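Local coordinates for protein succinate dehydrogenase (Membrane anchor subunit) (Mycolicibacterium smegmatis, PDB 7D6V) that is the membrane anchor subunit of mycobacterial succinate dehydrogenase Sdh1, carries a membrane-embedded Rieske-type iron-sulfur cluster and probably passes electrons on to quinone, at residues Y66-Y71 with F256-V261; T193-L198 with L248-L253. All coordinates share one frame; numbering follows the deposited sequence.

Contact 1 (Y66-Y71 with F256-V261); sequences YLTPFY and FYIMLV
A small beta-hairpin, with strand 66-67 pairing antiparallel to strand 60-61, leads into a turn that lies against the C-terminal part of helix 240-264, where Ile258 meets Leu67 and Thr68. Ile258 carries most of the packing. Its CG1, anti to the carbonyl carbon (chi1 -69°), and its extended end carry CD1 to the backbone of the strand, where it lies 3.7 Å from the carbonyl O of Leu67. The other branch, CG2, meets Thr68 instead, 3.3 Å from its OG1. The two side chains run past each other in opposite directions, so the hydroxyl rests alongside the base of the isoleucine and not at its tip. The Leu67 side chain points away from the helix and touches Tyr59, and the residue meets the helix through its backbone alone. Tyr66, whose side chain starts out toward the helix, lies beside Ile258 more loosely, its CB 4.5 Å from Ile258 CD1.

Beyond Thr68 the chain leaves the hairpin in a tight turn with a short 3-10 segment at 69-70. Tyr71 N donates to Thr68 O at 3.0 Å, and Ser72 OG is hydrogen-bonded to the same oxygen, so the carbonyl beside the contact has two partners. On the helix, the backbone bond from Val261 N to Tyr257 O, also 3.0 Å, keeps regular winding past Ile258. One turn apart, Val261 CG2 sits 3.5 Å above one face of the Tyr257 ring, displaced toward its rim. Leu192 of helix 188-204 touches both Tyr66 and Ile258, making this a three-way junction of hairpin and two helices.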
ATOM      1  N   TYR C  66      52.786 -20.577 -12.844  1.00 16.16           N
ATOM      2  CA  TYR C  66      51.428 -20.195 -13.197  1.00 16.16           C
ATOM      3  C   TYR C  66      50.625 -21.449 -13.492  1.00 16.16           C
ATOM      4  O   TYR C  66      51.053 -22.285 -14.292  1.00 16.16           O
ATOM      5  CB  TYR C  66      51.406 -19.275 -14.417  1.00 16.16           C
ATOM      6  CG  TYR C  66      51.931 -17.884 -14.187  1.00 16.16           C
ATOM      7  CD1 TYR C  66      51.883 -17.296 -12.936  1.00 16.16           C
ATOM      8  CD2 TYR C  66      52.462 -17.151 -15.235  1.00 16.16           C
ATOM      9  CE1 TYR C  66      52.361 -16.019 -12.734  1.00 16.16           C
ATOM     10  CE2 TYR C  66      52.938 -15.876 -15.044  1.00 16.16           C
ATOM     11  CZ  TYR C  66      52.885 -15.314 -13.794  1.00 16.16           C
ATOM     12  OH  TYR C  66      53.363 -14.043 -13.604  1.00 16.16           O
ATOM     13  N   LEU C  67      49.465 -21.575 -12.858  1.00 16.30           N
ATOM     14  CA  LEU C  67      48.598 -22.727 -13.046  1.00 16.30           C
ATOM     15  C   LEU C  67      47.179 -22.251 -13.301  1.00 16.30           C
ATOM     16  O   LEU C  67      46.646 -21.435 -12.543  1.00 16.30           O
ATOM     17  CB  LEU C  67      48.636 -23.656 -11.834  1.00 16.30           C
ATOM     18  CG  LEU C  67      47.799 -24.930 -11.940  1.00 16.30           C
ATOM     19  CD1 LEU C  67      48.290 -25.802 -13.079  1.00 16.30           C
ATOM     20  CD2 LEU C  67      47.836 -25.684 -10.634  1.00 16.30           C
ATOM     21  N   THR C  68      46.578 -22.756 -14.369  1.00 16.48           N
ATOM     22  CA  THR C  68      45.202 -22.414 -14.688  1.00 16.48           C
ATOM     23  C   THR C  68      44.262 -22.939 -13.605  1.00 16.48           C
ATOM     24  O   THR C  68      44.454 -24.053 -13.104  1.00 16.48           O
ATOM     25  CB  THR C  68      44.813 -23.003 -16.043  1.00 16.48           C
ATOM     26  OG1 THR C  68      45.697 -22.508 -17.055  1.00 16.48           O
ATOM     27  CG2 THR C  68      43.412 -22.616 -16.396  1.00 16.48           C
ATOM     28  N   PRO C  69      43.245 -22.168 -13.213  1.00 17.04           N
ATOM     29  CA  PRO C  69      42.238 -22.700 -12.281  1.00 17.04           C
ATOM     30  C   PRO C  69      41.475 -23.897 -12.820  1.00 17.04           C
ATOM     31  O   PRO C  69      40.965 -24.692 -12.023  1.00 17.04           O
ATOM     32  CB  PRO C  69      41.307 -21.504 -12.052  1.00 17.04           C
ATOM     33  CG  PRO C  69      42.121 -20.317 -12.388  1.00 17.04           C
ATOM     34  CD  PRO C  69      43.059 -20.732 -13.468  1.00 17.04           C
ATOM     35  N   PHE C  70      41.370 -24.049 -14.141  1.00 17.28           N
ATOM     36  CA  PHE C  70      40.706 -25.212 -14.717  1.00 17.28           C
ATOM     37  C   PHE C  70      41.528 -26.485 -14.579  1.00 17.28           C
ATOM     38  O   PHE C  70      41.011 -27.568 -14.869  1.00 17.28           O
ATOM     39  CB  PHE C  70      40.375 -24.953 -16.189  1.00 17.28           C
ATOM     40  CG  PHE C  70      39.155 -24.100 -16.395  1.00 17.28           C
ATOM     41  CD1 PHE C  70      39.148 -23.090 -17.333  1.00 17.28           C
ATOM     42  CD2 PHE C  70      38.011 -24.316 -15.651  1.00 17.28           C
ATOM     43  CE1 PHE C  70      38.035 -22.306 -17.525  1.00 17.28           C
ATOM     44  CE2 PHE C  70      36.891 -23.534 -15.840  1.00 17.28           C
ATOM     45  CZ  PHE C  70      36.905 -22.527 -16.778  1.00 17.28           C
ATOM     46  N   TYR C  71      42.787 -26.380 -14.154  1.00 17.93           N
ATOM     47  CA  TYR C  71      43.634 -27.533 -13.879  1.00 17.93           C
ATOM     48  C   TYR C  71      44.173 -27.502 -12.455  1.00 17.93           C
ATOM     49  O   TYR C  71      45.188 -28.143 -12.174  1.00 17.93           O
ATOM     50  CB  TYR C  71      44.811 -27.593 -14.857  1.00 17.93           C
ATOM     51  CG  TYR C  71      44.470 -28.014 -16.263  1.00 17.93           C
ATOM     52  CD1 TYR C  71      43.744 -27.180 -17.099  1.00 17.93           C
ATOM     53  CD2 TYR C  71      44.892 -29.236 -16.764  1.00 17.93           C
ATOM     54  CE1 TYR C  71      43.437 -27.557 -18.383  1.00 17.93           C
ATOM     55  CE2 TYR C  71      44.591 -29.619 -18.051  1.00 17.93           C
ATOM     56  CZ  TYR C  71      43.862 -28.776 -18.855  1.00 17.93           C
ATOM     57  OH  TYR C  71      43.558 -29.152 -20.139  1.00 17.93           O
ATOM     58  N   PHE C 256      42.795 -18.232 -20.849  1.00 15.85           N
ATOM     59  CA  PHE C 256      43.303 -17.870 -22.165  1.00 15.85           C
ATOM     60  C   PHE C 256      44.706 -17.286 -22.072  1.00 15.85           C
ATOM     61  O   PHE C 256      45.596 -17.659 -22.848  1.00 15.85           O
ATOM     62  CB  PHE C 256      42.342 -16.891 -22.837  1.00 15.85           C
ATOM     63  CG  PHE C 256      42.617 -16.679 -24.291  1.00 15.85           C
ATOM     64  CD1 PHE C 256      42.529 -17.732 -25.181  1.00 15.85           C
ATOM     65  CD2 PHE C 256      42.960 -15.431 -24.769  1.00 15.85           C
ATOM     66  CE1 PHE C 256      42.783 -17.545 -26.515  1.00 15.85           C
ATOM     67  CE2 PHE C 256      43.215 -15.238 -26.103  1.00 15.85           C
ATOM     68  CZ  PHE C 256      43.128 -16.296 -26.979  1.00 15.85           C
ATOM     69  N   TYR C 257      44.932 -16.389 -21.110  1.00 16.06           N
ATOM     70  CA  TYR C 257      46.252 -15.793 -20.945  1.00 16.06           C
ATOM     71  C   TYR C 257      47.286 -16.839 -20.558  1.00 16.06           C
ATOM     72  O   TYR C 257      48.398 -16.861 -21.103  1.00 16.06           O
ATOM     73  CB  TYR C 257      46.204 -14.678 -19.899  1.00 16.06           C
ATOM     74  CG  TYR C 257      47.531 -13.978 -19.726  1.00 16.06           C
ATOM     75  CD1 TYR C 257      47.884 -12.912 -20.534  1.00 16.06           C
ATOM     76  CD2 TYR C 257      48.437 -14.395 -18.764  1.00 16.06           C
ATOM     77  CE1 TYR C 257      49.095 -12.279 -20.387  1.00 16.06           C
ATOM     78  CE2 TYR C 257      49.648 -13.766 -18.611  1.00 16.06           C
ATOM     79  CZ  TYR C 257      49.973 -12.710 -19.424  1.00 16.06           C
ATOM     80  OH  TYR C 257      51.182 -12.081 -19.270  1.00 16.06           O
ATOM     81  N   ILE C 258      46.949 -17.708 -19.599  1.00 16.32           N
ATOM     82  CA  ILE C 258      47.919 -18.707 -19.164  1.00 16.32           C
ATOM     83  C   ILE C 258      48.253 -19.650 -20.309  1.00 16.32           C
ATOM     84  O   ILE C 258      49.414 -20.016 -20.509  1.00 16.32           O
ATOM     85  CB  ILE C 258      47.405 -19.465 -17.926  1.00 16.32           C
ATOM     86  CG1 ILE C 258      47.371 -18.535 -16.720  1.00 16.32           C
ATOM     87  CG2 ILE C 258      48.304 -20.644 -17.613  1.00 16.32           C
ATOM     88  CD1 ILE C 258      46.983 -19.217 -15.438  1.00 16.32           C
ATOM     89  N   MET C 259      47.244 -20.050 -21.087  1.00 17.83           N
ATOM     90  CA  MET C 259      47.484 -20.889 -22.255  1.00 17.83           C
ATOM     91  C   MET C 259      48.401 -20.203 -23.257  1.00 17.83           C
ATOM     92  O   MET C 259      49.300 -20.836 -23.823  1.00 17.83           O
ATOM     93  CB  MET C 259      46.158 -21.244 -22.918  1.00 17.83           C
ATOM     94  CG  MET C 259      46.292 -22.155 -24.117  1.00 17.83           C
ATOM     95  SD  MET C 259      44.690 -22.543 -24.831  1.00 17.83           S
ATOM     96  CE  MET C 259      44.277 -20.971 -25.575  1.00 17.83           C
ATOM     97  N   LEU C 260      48.176 -18.910 -23.506  1.00 16.47           N
ATOM     98  CA  LEU C 260      49.028 -18.186 -24.441  1.00 16.47           C
ATOM     99  C   LEU C 260      50.473 -18.172 -23.969  1.00 16.47           C
ATOM    100  O   LEU C 260      51.399 -18.372 -24.764  1.00 16.47           O
ATOM    101  CB  LEU C 260      48.513 -16.761 -24.618  1.00 16.47           C
ATOM    102  CG  LEU C 260      47.308 -16.586 -25.530  1.00 16.47           C
ATOM    103  CD1 LEU C 260      46.655 -15.253 -25.260  1.00 16.47           C
ATOM    104  CD2 LEU C 260      47.747 -16.687 -26.969  1.00 16.47           C
ATOM    105  N   VAL C 261      50.684 -17.951 -22.672  1.00 17.12           N
ATOM    106  CA  VAL C 261      52.046 -17.900 -22.150  1.00 17.12           C
ATOM    107  C   VAL C 261      52.697 -19.280 -22.181  1.00 17.12           C
ATOM    108  O   VAL C 261      53.884 -19.407 -22.501  1.00 17.12           O
ATOM    109  CB  VAL C 261      52.057 -17.294 -20.737  1.00 17.12           C
ATOM    110  CG1 VAL C 261      53.468 -17.260 -20.194  1.00 17.12           C
ATOM    111  CG2 VAL C 261      51.477 -15.899 -20.769  1.00 17.12           C
TER

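Contact 2 (T193-L198 with L248-L253)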
ATOM      1  N   THR C 193      45.443 -13.098  -9.430  1.00 15.04           N
ATOM      2  CA  THR C 193      44.991 -12.536  -8.165  1.00 15.04           C
ATOM      3  C   THR C 193      43.631 -11.873  -8.310  1.00 15.04           C
ATOM      4  O   THR C 193      42.770 -12.019  -7.434  1.00 15.04           O
ATOM      5  CB  THR C 193      46.028 -11.543  -7.645  1.00 15.04           C
ATOM      6  OG1 THR C 193      47.277 -12.215  -7.460  1.00 15.04           O
ATOM      7  CG2 THR C 193      45.586 -10.948  -6.318  1.00 15.04           C
ATOM      8  N   GLY C 194      43.413 -11.146  -9.407  1.00 14.09           N
ATOM      9  CA  GLY C 194      42.097 -10.579  -9.640  1.00 14.09           C
ATOM     10  C   GLY C 194      41.030 -11.645  -9.771  1.00 14.09           C
ATOM     11  O   GLY C 194      39.933 -11.511  -9.220  1.00 14.09           O
ATOM     12  N   ASN C 195      41.343 -12.727 -10.489  1.00 13.83           N
ATOM     13  CA  ASN C 195      40.385 -13.816 -10.635  1.00 13.83           C
ATOM     14  C   ASN C 195      40.062 -14.450  -9.289  1.00 13.83           C
ATOM     15  O   ASN C 195      38.899 -14.741  -8.996  1.00 13.83           O
ATOM     16  CB  ASN C 195      40.930 -14.861 -11.608  1.00 13.83           C
ATOM     17  CG  ASN C 195      39.953 -15.988 -11.861  1.00 13.83           C
ATOM     18  OD1 ASN C 195      38.824 -15.761 -12.284  1.00 13.83           O
ATOM     19  ND2 ASN C 195      40.386 -17.214 -11.603  1.00 13.83           N
ATOM     20  N   VAL C 196      41.080 -14.668  -8.456  1.00 14.02           N
ATOM     21  CA  VAL C 196      40.862 -15.272  -7.146  1.00 14.02           C
ATOM     22  C   VAL C 196      40.008 -14.366  -6.268  1.00 14.02           C
ATOM     23  O   VAL C 196      39.089 -14.829  -5.580  1.00 14.02           O
ATOM     24  CB  VAL C 196      42.212 -15.603  -6.485  1.00 14.02           C
ATOM     25  CG1 VAL C 196      42.038 -15.844  -4.998  1.00 14.02           C
ATOM     26  CG2 VAL C 196      42.827 -16.816  -7.144  1.00 14.02           C
ATOM     27  N   ILE C 197      40.291 -13.062  -6.279  1.00 13.42           N
ATOM     28  CA  ILE C 197      39.508 -12.120  -5.482  1.00 13.42           C
ATOM     29  C   ILE C 197      38.053 -12.116  -5.932  1.00 13.42           C
ATOM     30  O   ILE C 197      37.131 -12.143  -5.107  1.00 13.42           O
ATOM     31  CB  ILE C 197      40.132 -10.714  -5.559  1.00 13.42           C
ATOM     32  CG1 ILE C 197      41.460 -10.676  -4.808  1.00 13.42           C
ATOM     33  CG2 ILE C 197      39.182  -9.670  -5.000  1.00 13.42           C
ATOM     34  CD1 ILE C 197      42.255  -9.415  -5.049  1.00 13.42           C
ATOM     35  N   LEU C 198      37.820 -12.087  -7.245  1.00 12.79           N
ATOM     36  CA  LEU C 198      36.448 -12.054  -7.742  1.00 12.79           C
ATOM     37  C   LEU C 198      35.722 -13.363  -7.459  1.00 12.79           C
ATOM     38  O   LEU C 198      34.516 -13.364  -7.179  1.00 12.79           O
ATOM     39  CB  LEU C 198      36.446 -11.735  -9.233  1.00 12.79           C
ATOM     40  CG  LEU C 198      36.707 -10.258  -9.531  1.00 12.79           C
ATOM     41  CD1 LEU C 198      36.919 -10.029 -11.011  1.00 12.79           C
ATOM     42  CD2 LEU C 198      35.566  -9.405  -9.014  1.00 12.79           C
ATOM     43  N   LEU C 248      32.681 -15.844 -14.504  1.00 13.18           N
ATOM     44  CA  LEU C 248      32.793 -16.650 -15.718  1.00 13.18           C
ATOM     45  C   LEU C 248      33.762 -16.008 -16.703  1.00 13.18           C
ATOM     46  O   LEU C 248      34.674 -16.667 -17.230  1.00 13.18           O
ATOM     47  CB  LEU C 248      31.420 -16.831 -16.362  1.00 13.18           C
ATOM     48  CG  LEU C 248      30.451 -17.807 -15.698  1.00 13.18           C
ATOM     49  CD1 LEU C 248      29.358 -18.206 -16.670  1.00 13.18           C
ATOM     50  CD2 LEU C 248      31.187 -19.024 -15.173  1.00 13.18           C
ATOM     51  N   GLY C 249      33.594 -14.706 -16.938  1.00 13.23           N
ATOM     52  CA  GLY C 249      34.489 -14.010 -17.848  1.00 13.23           C
ATOM     53  C   GLY C 249      35.934 -14.047 -17.391  1.00 13.23           C
ATOM     54  O   GLY C 249      36.841 -14.325 -18.178  1.00 13.23           O
ATOM     55  N   THR C 250      36.169 -13.772 -16.108  1.00 13.72           N
ATOM     56  CA  THR C 250      37.542 -13.720 -15.614  1.00 13.72           C
ATOM     57  C   THR C 250      38.194 -15.095 -15.611  1.00 13.72           C
ATOM     58  O   THR C 250      39.401 -15.197 -15.845  1.00 13.72           O
ATOM     59  CB  THR C 250      37.593 -13.103 -14.219  1.00 13.72           C
ATOM     60  OG1 THR C 250      36.782 -13.864 -13.320  1.00 13.72           O
ATOM     61  CG2 THR C 250      37.102 -11.672 -14.260  1.00 13.72           C
ATOM     62  N   LEU C 251      37.424 -16.158 -15.369  1.00 14.33           N
ATOM     63  CA  LEU C 251      37.958 -17.505 -15.523  1.00 14.33           C
ATOM     64  C   LEU C 251      38.395 -17.749 -16.959  1.00 14.33           C
ATOM     65  O   LEU C 251      39.482 -18.287 -17.211  1.00 14.33           O
ATOM     66  CB  LEU C 251      36.911 -18.536 -15.105  1.00 14.33           C
ATOM     67  CG  LEU C 251      36.816 -18.900 -13.626  1.00 14.33           C
ATOM     68  CD1 LEU C 251      35.471 -19.535 -13.327  1.00 14.33           C
ATOM     69  CD2 LEU C 251      37.946 -19.829 -13.233  1.00 14.33           C
ATOM     70  N   VAL C 252      37.556 -17.351 -17.919  1.00 14.66           N
ATOM     71  CA  VAL C 252      37.899 -17.579 -19.320  1.00 14.66           C
ATOM     72  C   VAL C 252      39.167 -16.820 -19.696  1.00 14.66           C
ATOM     73  O   VAL C 252      40.063 -17.371 -20.343  1.00 14.66           O
ATOM     74  CB  VAL C 252      36.718 -17.202 -20.233  1.00 14.66           C
ATOM     75  CG1 VAL C 252      37.149 -17.224 -21.686  1.00 14.66           C
ATOM     76  CG2 VAL C 252      35.566 -18.156 -20.012  1.00 14.66           C
ATOM     77  N   LEU C 253      39.271 -15.553 -19.287  1.00 15.07           N
ATOM     78  CA  LEU C 253      40.468 -14.782 -19.625  1.00 15.07           C
ATOM     79  C   LEU C 253      41.709 -15.294 -18.908  1.00 15.07           C
ATOM     80  O   LEU C 253      42.803 -15.280 -19.482  1.00 15.07           O
ATOM     81  CB  LEU C 253      40.272 -13.289 -19.361  1.00 15.07           C
ATOM     82  CG  LEU C 253      39.479 -12.453 -20.375  1.00 15.07           C
ATOM     83  CD1 LEU C 253      37.991 -12.715 -20.402  1.00 15.07           C
ATOM     84  CD2 LEU C 253      39.753 -10.977 -20.131  1.00 15.07           C
TER
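Asn195 and Thr250 meet at an oblique angle between two neighbouring helices, their CA atoms 5.7 Å apart. The amide of Asn195 is carried across by CG standing anti to the backbone N (chi1 -177°), which presents OD1 to the hydroxyl of Thr250. Thr250 OG1 lies 3.0 Å from Asn195 OD1, within hydrogen-bonding range, but its one proton may go instead to Ile246 O or Thr247 O of its own helix. That choice arises because OG1 sits between the backbone N and the carbonyl carbon (chi1 58°), facing back over the preceding turn. This polar pair bridges helices 188-204 and 240-264, which run nearly antiparallel within the helical membrane domain: the axes of segments 193-198 and 248-253 approach to 9.6 Å at 153°. The side chains of Asn195 and Leu251 cross at about a right angle, with Asn195 ND2 3.9 Å from Leu251 CD2, and the amide also touches Pro69. One turn further along, Leu198 crosses Thr250 almost perpendicularly, its CD1 resting 3.6 Å from the threonine CG2, so one residue offers a hydroxyl to the amide and a methyl to the leucine. Leu248 faces away from this interface and lines the pocket of the bound phosphatidylethanolamine.

Both contacts use helix 240-264: contact 2 lies on residues 248-253 and contact 1 on residues 256-261, nearer its C-terminal end. Their centres are 11 Å apart. Along the chain, contact 2 is nested within the span closed by contact 1, which brings the hairpin between the first helix and the later ones back to the last helix. The two are in direct touch through Pro69, whose CG packs 3.6 Å from Asn195 ND2 while its CB meets Leu251 CD2 at 3.9 Å. The turn after strand 66-67 thus covers one side of the seam between helices 188-204 and 240-264, joining the two contacts into continuous packing.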